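Side-chain contacts in prenylcyclase (Actinoplanes teichomyceticus, PDB 6IJ1), which probably cyclises or transfers isoprenoid chains, in the manner of terpenoid cyclases and prenyltransferases, its exact reaction being unsettled: residues Ser12-Gly17 and Leu55-Ala60; Asp19-Arg24 and His328-Val333; Trp274-Gln279 and Gln335-Ala340. One frame throughout, in Å; residues are numbered along the deposited sequence.

Interaction 1 (Ser12-Gly17 and Leu55-Ala60)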
loop_
_atom_site.group_PDB
_atom_site.type_symbol
_atom_site.label_atom_id
_atom_site.label_comp_id
_atom_site.label_asym_id
_atom_site.label_seq_id
_atom_site.Cartn_x
_atom_site.Cartn_y
_atom_site.Cartn_z
ATOM N N SER A 12 21.740 -9.053 5.464
ATOM C CA SER A 12 21.400 -9.538 6.792
ATOM C C SER A 12 20.094 -8.907 7.280
ATOM O O SER A 12 19.278 -9.586 7.900
ATOM C CB SER A 12 22.519 -9.231 7.771
ATOM O OG SER A 12 22.204 -9.807 9.042
ATOM N N ALA A 13 19.929 -7.610 7.069
ATOM C CA ALA A 13 18.674 -6.978 7.461
ATOM C C ALA A 13 17.500 -7.648 6.798
ATOM O O ALA A 13 16.468 -7.884 7.434
ATOM C CB ALA A 13 18.707 -5.498 7.118
ATOM N N VAL A 14 17.605 -7.942 5.493
ATOM C CA VAL A 14 16.489 -8.584 4.800
ATOM C C VAL A 14 16.206 -9.949 5.400
ATOM O O VAL A 14 15.052 -10.319 5.624
ATOM C CB VAL A 14 16.777 -8.651 3.286
ATOM C CG1 VAL A 14 15.782 -9.541 2.556
ATOM C CG2 VAL A 14 16.711 -7.270 2.695
ATOM N N ARG A 15 17.258 -10.759 5.589
ATOM C CA ARG A 15 17.070 -12.060 6.205
ATOM C C ARG A 15 16.370 -11.971 7.561
ATOM O O ARG A 15 15.416 -12.699 7.818
ATOM C CB ARG A 15 18.419 -12.778 6.342
ATOM C CG ARG A 15 18.265 -14.209 6.884
ATOM C CD ARG A 15 19.632 -14.852 7.214
ATOM N NE ARG A 15 20.673 -14.329 6.324
ATOM C CZ ARG A 15 21.628 -13.478 6.713
ATOM N NH1 ARG A 15 21.662 -13.058 7.979
ATOM N NH2 ARG A 15 22.532 -13.028 5.842
ATOM N N ARG A 16 16.805 -11.021 8.407
ATOM C CA ARG A 16 16.187 -10.909 9.731
ATOM C C ARG A 16 14.729 -10.414 9.654
ATOM O O ARG A 16 13.891 -10.822 10.460
ATOM C CB ARG A 16 16.996 -9.959 10.595
ATOM C CG ARG A 16 18.333 -10.596 11.084
ATOM C CD ARG A 16 19.270 -9.495 11.626
ATOM N NE ARG A 16 18.576 -8.811 12.698
ATOM C CZ ARG A 16 18.837 -7.571 13.087
ATOM N NH1 ARG A 16 19.821 -6.855 12.546
ATOM N NH2 ARG A 16 18.110 -7.029 14.050
ATOM N N GLY A 17 14.418 -9.576 8.666
ATOM C CA GLY A 17 13.046 -9.141 8.477
ATOM C C GLY A 17 12.159 -10.260 7.969
ATOM O O GLY A 17 10.995 -10.398 8.368
ATOM N N LEU A 55 11.637 -11.713 -2.651
ATOM C CA LEU A 55 12.887 -11.761 -1.911
ATOM C C LEU A 55 13.619 -13.052 -2.229
ATOM O O LEU A 55 12.997 -14.084 -2.473
ATOM C CB LEU A 55 12.628 -11.676 -0.409
ATOM C CG LEU A 55 11.936 -10.345 -0.050
ATOM C CD1 LEU A 55 11.699 -10.284 1.453
ATOM C CD2 LEU A 55 12.736 -9.139 -0.524
ATOM N N PRO A 56 14.951 -13.022 -2.186
ATOM C CA PRO A 56 15.739 -14.213 -2.554
ATOM C C PRO A 56 15.932 -15.166 -1.378
ATOM O O PRO A 56 17.055 -15.405 -0.890
ATOM C CB PRO A 56 17.052 -13.589 -3.036
ATOM C CG PRO A 56 17.238 -12.391 -2.104
ATOM C CD PRO A 56 15.801 -11.842 -1.929
ATOM N N HIS A 57 14.825 -15.741 -0.907
ATOM C CA HIS A 57 14.842 -16.638 0.241
ATOM C C HIS A 57 13.766 -17.680 -0.004
ATOM O O HIS A 57 12.596 -17.346 -0.191
ATOM C CB HIS A 57 14.624 -15.852 1.571
ATOM C CG HIS A 57 15.765 -14.926 1.916
ATOM N ND1 HIS A 57 16.975 -15.373 2.415
ATOM C CD2 HIS A 57 15.893 -13.579 1.790
ATOM C CE1 HIS A 57 17.785 -14.345 2.605
ATOM N NE2 HIS A 57 17.157 -13.244 2.229
ATOM N N GLU A 58 14.149 -18.955 -0.062
ATOM C CA GLU A 58 13.180 -19.952 -0.482
ATOM C C GLU A 58 11.986 -20.026 0.471
ATOM O O GLU A 58 10.842 -20.232 0.030
ATOM C CB GLU A 58 13.865 -21.324 -0.641
ATOM C CG GLU A 58 14.494 -21.883 0.614
ATOM C CD GLU A 58 15.194 -23.239 0.396
ATOM O OE1 GLU A 58 15.078 -23.821 -0.717
ATOM O OE2 GLU A 58 15.865 -23.714 1.348
ATOM N N ALA A 59 12.218 -19.862 1.781
ATOM C CA ALA A 59 11.116 -19.946 2.732
ATOM C C ALA A 59 10.125 -18.785 2.559
ATOM O O ALA A 59 8.918 -18.951 2.793
ATOM C CB ALA A 59 11.643 -19.923 4.169
ATOM N N ALA A 60 10.637 -17.629 2.172
ATOM C CA ALA A 60 9.771 -16.497 1.864
ATOM C C ALA A 60 8.863 -16.796 0.681
ATOM O O ALA A 60 7.648 -16.561 0.724
ATOM C CB ALA A 60 10.622 -15.266 1.548
#

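Interaction 2 (Asp19-Arg24 and His328-Val333)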
loop_
_atom_site.group_PDB
_atom_site.type_symbol
_atom_site.label_atom_id
_atom_site.label_comp_id
_atom_site.label_asym_id
_atom_site.label_seq_id
_atom_site.Cartn_x
_atom_site.Cartn_y
_atom_site.Cartn_z
ATOM N N ASP A 19 12.696 -13.475 8.700
ATOM C CA ASP A 19 12.434 -14.306 9.870
ATOM C C ASP A 19 11.360 -13.687 10.754
ATOM O O ASP A 19 10.530 -14.396 11.288
ATOM C CB ASP A 19 13.684 -14.485 10.701
ATOM C CG ASP A 19 14.730 -15.413 10.033
ATOM O OD1 ASP A 19 14.352 -16.281 9.219
ATOM O OD2 ASP A 19 15.905 -15.250 10.353
ATOM N N PHE A 20 11.380 -12.357 10.956
ATOM C CA PHE A 20 10.301 -11.730 11.730
ATOM C C PHE A 20 8.946 -12.029 11.107
ATOM O O PHE A 20 8.017 -12.443 11.786
ATOM C CB PHE A 20 10.540 -10.209 11.818
ATOM C CG PHE A 20 9.376 -9.451 12.414
ATOM C CD1 PHE A 20 9.275 -9.288 13.780
ATOM C CD2 PHE A 20 8.382 -8.893 11.592
ATOM C CE1 PHE A 20 8.162 -8.582 14.336
ATOM C CE2 PHE A 20 7.306 -8.182 12.149
ATOM C CZ PHE A 20 7.189 -8.041 13.492
ATOM N N LEU A 21 8.815 -11.846 9.783
ATOM C CA LEU A 21 7.497 -12.016 9.182
ATOM C C LEU A 21 7.061 -13.483 9.187
ATOM O O LEU A 21 5.913 -13.789 9.460
ATOM C CB LEU A 21 7.494 -11.484 7.746
ATOM C CG LEU A 21 7.596 -9.949 7.601
ATOM C CD1 LEU A 21 7.767 -9.573 6.145
ATOM C CD2 LEU A 21 6.340 -9.323 8.223
ATOM N N LEU A 22 7.978 -14.405 8.889
ATOM C CA LEU A 22 7.606 -15.822 8.956
ATOM C C LEU A 22 7.218 -16.233 10.368
ATOM O O LEU A 22 6.288 -17.024 10.540
ATOM C CB LEU A 22 8.766 -16.675 8.444
ATOM C CG LEU A 22 9.058 -16.527 6.970
ATOM C CD1 LEU A 22 10.353 -17.356 6.660
ATOM C CD2 LEU A 22 7.874 -16.963 6.101
ATOM N N ASP A 23 7.922 -15.725 11.396
ATOM C CA ASP A 23 7.550 -16.069 12.769
ATOM C C ASP A 23 6.216 -15.490 13.178
ATOM O O ASP A 23 5.585 -16.006 14.122
ATOM C CB ASP A 23 8.639 -15.609 13.742
ATOM C CG ASP A 23 9.902 -16.461 13.643
ATOM O OD1 ASP A 23 9.857 -17.507 12.952
ATOM O OD2 ASP A 23 10.934 -16.102 14.257
ATOM N N ARG A 24 5.729 -14.449 12.501
ATOM C CA ARG A 24 4.446 -13.858 12.850
ATOM C C ARG A 24 3.285 -14.414 12.015
ATOM O O ARG A 24 2.156 -13.918 12.115
ATOM C CB ARG A 24 4.519 -12.312 12.720
ATOM C CG ARG A 24 5.563 -11.534 13.542
ATOM C CD ARG A 24 5.438 -11.849 14.941
ATOM N NE ARG A 24 6.367 -11.172 15.875
ATOM C CZ ARG A 24 7.668 -11.447 16.001
ATOM N NH1 ARG A 24 8.256 -12.304 15.157
ATOM N NH2 ARG A 24 8.400 -10.829 16.952
ATOM N N HIS A 328 3.063 -4.504 8.388
ATOM C CA HIS A 328 2.993 -3.691 7.183
ATOM C C HIS A 328 4.252 -2.873 7.018
ATOM O O HIS A 328 4.839 -2.824 5.939
ATOM C CB HIS A 328 1.736 -2.806 7.271
ATOM C CG HIS A 328 1.344 -2.167 5.978
ATOM N ND1 HIS A 328 2.129 -1.234 5.353
ATOM C CD2 HIS A 328 0.262 -2.356 5.187
ATOM C CE1 HIS A 328 1.546 -0.858 4.230
ATOM N NE2 HIS A 328 0.405 -1.531 4.090
ATOM N N THR A 329 4.714 -2.263 8.106
ATOM C CA THR A 329 5.958 -1.469 8.024
ATOM C C THR A 329 7.121 -2.340 7.612
ATOM O O THR A 329 7.904 -1.978 6.739
ATOM C CB THR A 329 6.277 -0.814 9.391
ATOM O OG1 THR A 329 5.241 0.086 9.779
ATOM C CG2 THR A 329 7.620 -0.028 9.342
ATOM N N THR A 330 7.266 -3.504 8.231
ATOM C CA THR A 330 8.423 -4.334 7.929
ATOM C C THR A 330 8.387 -4.801 6.482
ATOM O O THR A 330 9.430 -4.783 5.816
ATOM C CB THR A 330 8.430 -5.514 8.909
ATOM O OG1 THR A 330 8.572 -4.999 10.221
ATOM C CG2 THR A 330 9.613 -6.459 8.591
ATOM N N ALA A 331 7.199 -5.199 5.998
ATOM C CA ALA A 331 7.134 -5.603 4.586
ATOM C C ALA A 331 7.522 -4.454 3.676
ATOM O O ALA A 331 8.263 -4.637 2.677
ATOM C CB ALA A 331 5.735 -6.125 4.237
ATOM N N THR A 332 6.998 -3.252 3.958
ATOM C CA THR A 332 7.330 -2.070 3.163
ATOM C C THR A 332 8.830 -1.808 3.136
ATOM O O THR A 332 9.410 -1.497 2.067
ATOM C CB THR A 332 6.569 -0.851 3.721
ATOM O OG1 THR A 332 5.156 -1.166 3.814
ATOM C CG2 THR A 332 6.748 0.366 2.854
ATOM N N VAL A 333 9.488 -1.909 4.296
ATOM C CA VAL A 333 10.911 -1.691 4.376
ATOM C C VAL A 333 11.661 -2.766 3.597
ATOM O O VAL A 333 12.624 -2.451 2.891
ATOM C CB VAL A 333 11.351 -1.666 5.868
ATOM C CG1 VAL A 333 12.895 -1.634 5.899
ATOM C CG2 VAL A 333 10.747 -0.401 6.588
#

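Interaction 3 (Trp274-Gln279 and Gln335-Ala340)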
loop_
_atom_site.group_PDB
_atom_site.type_symbol
_atom_site.label_atom_id
_atom_site.label_comp_id
_atom_site.label_asym_id
_atom_site.label_seq_id
_atom_site.Cartn_x
_atom_site.Cartn_y
_atom_site.Cartn_z
ATOM N N TRP A 274 20.205 4.102 6.793
ATOM C CA TRP A 274 19.349 4.469 7.929
ATOM C C TRP A 274 18.420 3.310 8.295
ATOM O O TRP A 274 18.302 2.918 9.474
ATOM C CB TRP A 274 18.553 5.755 7.651
ATOM C CG TRP A 274 17.815 6.281 8.876
ATOM C CD1 TRP A 274 18.276 7.214 9.752
ATOM C CD2 TRP A 274 16.533 5.838 9.372
ATOM N NE1 TRP A 274 17.326 7.418 10.759
ATOM C CE2 TRP A 274 16.274 6.561 10.535
ATOM C CE3 TRP A 274 15.592 4.888 8.931
ATOM C CZ2 TRP A 274 15.096 6.381 11.277
ATOM C CZ3 TRP A 274 14.397 4.740 9.658
ATOM C CH2 TRP A 274 14.185 5.453 10.824
ATOM N N LEU A 275 17.745 2.710 7.298
ATOM C CA LEU A 275 16.894 1.556 7.587
ATOM C C LEU A 275 17.675 0.419 8.217
ATOM O O LEU A 275 17.190 -0.194 9.180
ATOM C CB LEU A 275 16.168 1.071 6.293
ATOM C CG LEU A 275 15.163 2.092 5.806
ATOM C CD1 LEU A 275 14.785 1.819 4.312
ATOM C CD2 LEU A 275 13.925 2.131 6.676
ATOM N N THR A 276 18.889 0.118 7.694
ATOM C CA THR A 276 19.660 -0.958 8.299
ATOM C C THR A 276 20.034 -0.662 9.752
ATOM O O THR A 276 19.903 -1.547 10.630
ATOM C CB THR A 276 20.896 -1.188 7.424
ATOM O OG1 THR A 276 20.420 -1.607 6.115
ATOM C CG2 THR A 276 21.663 -2.308 7.973
ATOM N N ARG A 277 20.399 0.584 10.049
ATOM C CA ARG A 277 20.836 0.950 11.388
ATOM C C ARG A 277 19.661 0.946 12.350
ATOM O O ARG A 277 19.863 0.783 13.567
ATOM C CB ARG A 277 21.463 2.340 11.410
ATOM C CG ARG A 277 22.833 2.394 10.781
ATOM C CD ARG A 277 23.525 3.764 11.071
ATOM N NE ARG A 277 22.727 4.960 10.812
ATOM C CZ ARG A 277 22.607 5.524 9.598
ATOM N NH1 ARG A 277 23.254 5.031 8.573
ATOM N NH2 ARG A 277 21.893 6.627 9.461
ATOM N N HIS A 278 18.434 1.134 11.854
ATOM C CA HIS A 278 17.298 1.310 12.766
ATOM C C HIS A 278 16.403 0.069 12.860
ATOM O O HIS A 278 15.359 0.098 13.530
ATOM C CB HIS A 278 16.477 2.566 12.360
ATOM C CG HIS A 278 17.152 3.823 12.795
ATOM N ND1 HIS A 278 18.194 4.423 12.118
ATOM C CD2 HIS A 278 16.987 4.535 13.935
ATOM C CE1 HIS A 278 18.616 5.468 12.816
ATOM N NE2 HIS A 278 17.881 5.568 13.908
ATOM N N GLN A 279 16.793 -1.030 12.251
ATOM C CA GLN A 279 16.048 -2.254 12.427
ATOM C C GLN A 279 16.094 -2.682 13.902
ATOM O O GLN A 279 17.123 -2.570 14.579
ATOM C CB GLN A 279 16.684 -3.342 11.555
ATOM C CG GLN A 279 15.890 -4.634 11.513
ATOM C CD GLN A 279 16.484 -5.644 10.561
ATOM O OE1 GLN A 279 17.654 -5.602 10.292
ATOM N NE2 GLN A 279 15.664 -6.518 10.038
ATOM N N GLN A 335 10.718 -4.367 1.010
ATOM C CA GLN A 335 10.615 -4.065 -0.430
ATOM C C GLN A 335 11.620 -2.989 -0.817
ATOM O O GLN A 335 12.301 -3.090 -1.866
ATOM C CB GLN A 335 9.158 -3.660 -0.737
ATOM C CG GLN A 335 8.891 -3.322 -2.234
ATOM C CD GLN A 335 8.739 -4.552 -3.042
ATOM O OE1 GLN A 335 7.859 -5.367 -2.777
ATOM N NE2 GLN A 335 9.599 -4.735 -4.016
ATOM N N ALA A 336 11.786 -1.967 0.019
ATOM C CA ALA A 336 12.765 -0.925 -0.284
ATOM C C ALA A 336 14.182 -1.467 -0.247
ATOM O O ALA A 336 15.015 -1.050 -1.057
ATOM C CB ALA A 336 12.605 0.212 0.743
ATOM N N LEU A 337 14.493 -2.312 0.728
ATOM C CA LEU A 337 15.886 -2.813 0.816
ATOM C C LEU A 337 16.211 -3.656 -0.419
ATOM O O LEU A 337 17.330 -3.562 -0.909
ATOM C CB LEU A 337 16.076 -3.571 2.129
ATOM C CG LEU A 337 16.128 -2.672 3.360
ATOM C CD1 LEU A 337 16.285 -3.493 4.624
ATOM C CD2 LEU A 337 17.245 -1.651 3.242
ATOM N N ARG A 338 15.243 -4.423 -0.905
ATOM C CA ARG A 338 15.468 -5.237 -2.121
ATOM C C ARG A 338 15.746 -4.292 -3.292
ATOM O O ARG A 338 16.655 -4.567 -4.061
ATOM C CB ARG A 338 14.261 -6.140 -2.367
ATOM C CG ARG A 338 14.286 -6.859 -3.705
ATOM C CD ARG A 338 14.985 -8.191 -3.582
ATOM N NE ARG A 338 16.373 -8.122 -3.166
ATOM C CZ ARG A 338 17.353 -8.805 -3.743
ATOM N NH1 ARG A 338 17.080 -9.605 -4.757
ATOM N NH2 ARG A 338 18.596 -8.674 -3.314
ATOM N N THR A 339 14.981 -3.209 -3.390
ATOM C CA THR A 339 15.158 -2.211 -4.473
ATOM C C THR A 339 16.548 -1.573 -4.376
ATOM O O THR A 339 17.167 -1.358 -5.410
ATOM C CB THR A 339 14.067 -1.143 -4.375
ATOM O OG1 THR A 339 12.836 -1.814 -4.602
ATOM C CG2 THR A 339 14.238 -0.026 -5.378
ATOM N N ALA A 340 17.004 -1.265 -3.167
ATOM C CA ALA A 340 18.334 -0.638 -3.013
ATOM C C ALA A 340 19.421 -1.610 -3.482
ATOM O O ALA A 340 20.346 -1.162 -4.155
ATOM C CB ALA A 340 18.550 -0.222 -1.582
#

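Interaction 1 (Ser12-Gly17 and Leu55-Ala60)
V14 and R15 on helix 10-23 face the loop L55-H57 just before helix 58-71, with the CA atoms of V14 and L55 8.3 Å apart and those of R15 and H57 7.8 Å apart. P56 is the centre of an inverse gamma turn, and H57 is the N-cap residue of helix 58-71.

The H57 imidazole spans the gap. Its CG lies anti to the carbonyl carbon (chi1 -67°), which carries the ring across toward helix 10-23. V14 meets the edge of the ring, near its plane. The CG1 branch of V14 lies 4.0 Å from H57 NE2 and almost as close to CD2. On the CE1 side, R15 CB lies 4.1 Å from H57 CE1 and approaches obliquely. The ring therefore rests on the helix by van der Waals contact with a methyl and an aliphatic stem. The same V14 CG1 also reaches L55 CD1 at 4.3 Å, the more buried end of the contact. R15 bends at its third torsion; its NE is 5.5 Å from H57 ND1, too far for a bond.

The contact packs the first helix of the chain against the start of helix 58-71. A60 touches V18 and A59 touches L22 further along helix 10-23. Helix 327-341 completes the cluster: A13 and V14 lie on L337, and L55 and P56 on R338.

Interaction 2 (Asp19-Arg24 and His328-Val333)
F20 and L21 of helix 10-23 pack on T330 and A331 of helix 327-341. The two short helical segments run broadly antiparallel but splayed, at 142°, with axes 10.5 Å apart.

T330 is the central side chain, and its two branches have different tasks. Its first torsion (chi1 -63°) turns OG1 back toward G326 O and leaves CG2 to the packing with F20 and L21. The hydroxyl lies near the F20 ring at an oblique angle, OG1 3.9 Å from F20 CE2. It is not a polar contact: OG1 is hydrogen-bonded to G326 O, just before the start of helix 327-341. T330 CG2 sits between the two residues opposite, 4.1 Å from F20 CD2 and 4.2 Å from L21 CG. L21 and T330 run alongside one another, pointing opposite ways. The L21 chain then carries CD1 over A331, 4.4 Å from A331 CB. With an alanine here in place of T330, G326 O would probably lose its hydroxyl partner and a gap would open beside F20 and L21.

F20 is also held from its own helix end. Its CG is anti to the backbone N (chi1 171°), and R24 folds back over one ring face. R24 CG stands 3.8 Å above that plane, toward the rim. F20 CE1 in turn lies over the centre of the R24 guanidinium. A bound acetate, probably from the crystallisation liquor, lies about 4 Å from the F20 side chain.

All four touching residues are buried. L21 also touches L327 and L334 of helix 327-341, and L52 of helix 42-52. That same helix covers A331 through Y47 and V51. T332 faces F247 and L251 of helix 246-256, on a further side of helix 327-341.

Interaction 3 (Trp274-Gln279 and Gln335-Ala340)
L275 and L337 point at each other from helices 265-278 and 327-341, and their CA atoms are the nearest pair, 8.1 Å apart. L337 reaches across with its CD2 branch. L337 CD2 lies alongside L275, 4.2 Å from L275 CB and nearly as close to L275 CD1. It also lies 4.3 Å from T276 OG1. This last is plain packing, because the T276 hydroxyl is bonded to A272 O in its own helix. L275 has CG anti to the carbonyl carbon (chi1 -67°), which sends its branched end past L337 toward A336. The two leucines lie side by side, and L275 CD1 ends against the A336 methyl, 4.5 Å from A336 CB. The axes are 11.4 Å apart and the segments run at 132° to each other.

Within 274-279, H278 folds back on W274. Its ND1 donates to W274 O at 3.0 Å, with the carbonyl oxygen close to the imidazole plane. H278 ND1 stands 3.2 Å above one face of the W274 ring, toward its rim, and W274 CE2 faces the H278 ring in turn.

The segment has the pattern of a QW motif: W274, L275, Q279, then G283 and W285. W285 NE1 bonds to L275 O, and Q279 NE2 bonds to G283 O. QW motifs tie helix ends together in the alpha-alpha barrels of squalene and oxidosqualene cyclases, and the arrangement is consistent with that fold here.

In the fold
Interactions 1 and 2 share helix 10-23, and interactions 2 and 3 share helix 327-341. Their centres lie 10 to 12 Å apart, on one side of the chain's centre. Interaction 1 closes before interaction 3 opens, while interaction 2 crosses both along the sequence. It joins the first helix to the last, so the two ends of the chain meet. The contacts also touch directly: V14 CG2 packs on L337 CB, V333 CG1 on L275 CD2, and Q279 NE2 probably bonds to A13 O. Helices 10-23, 265-278 and 327-341 thus pack on one another, consistent with closure of an alpha-alpha barrel.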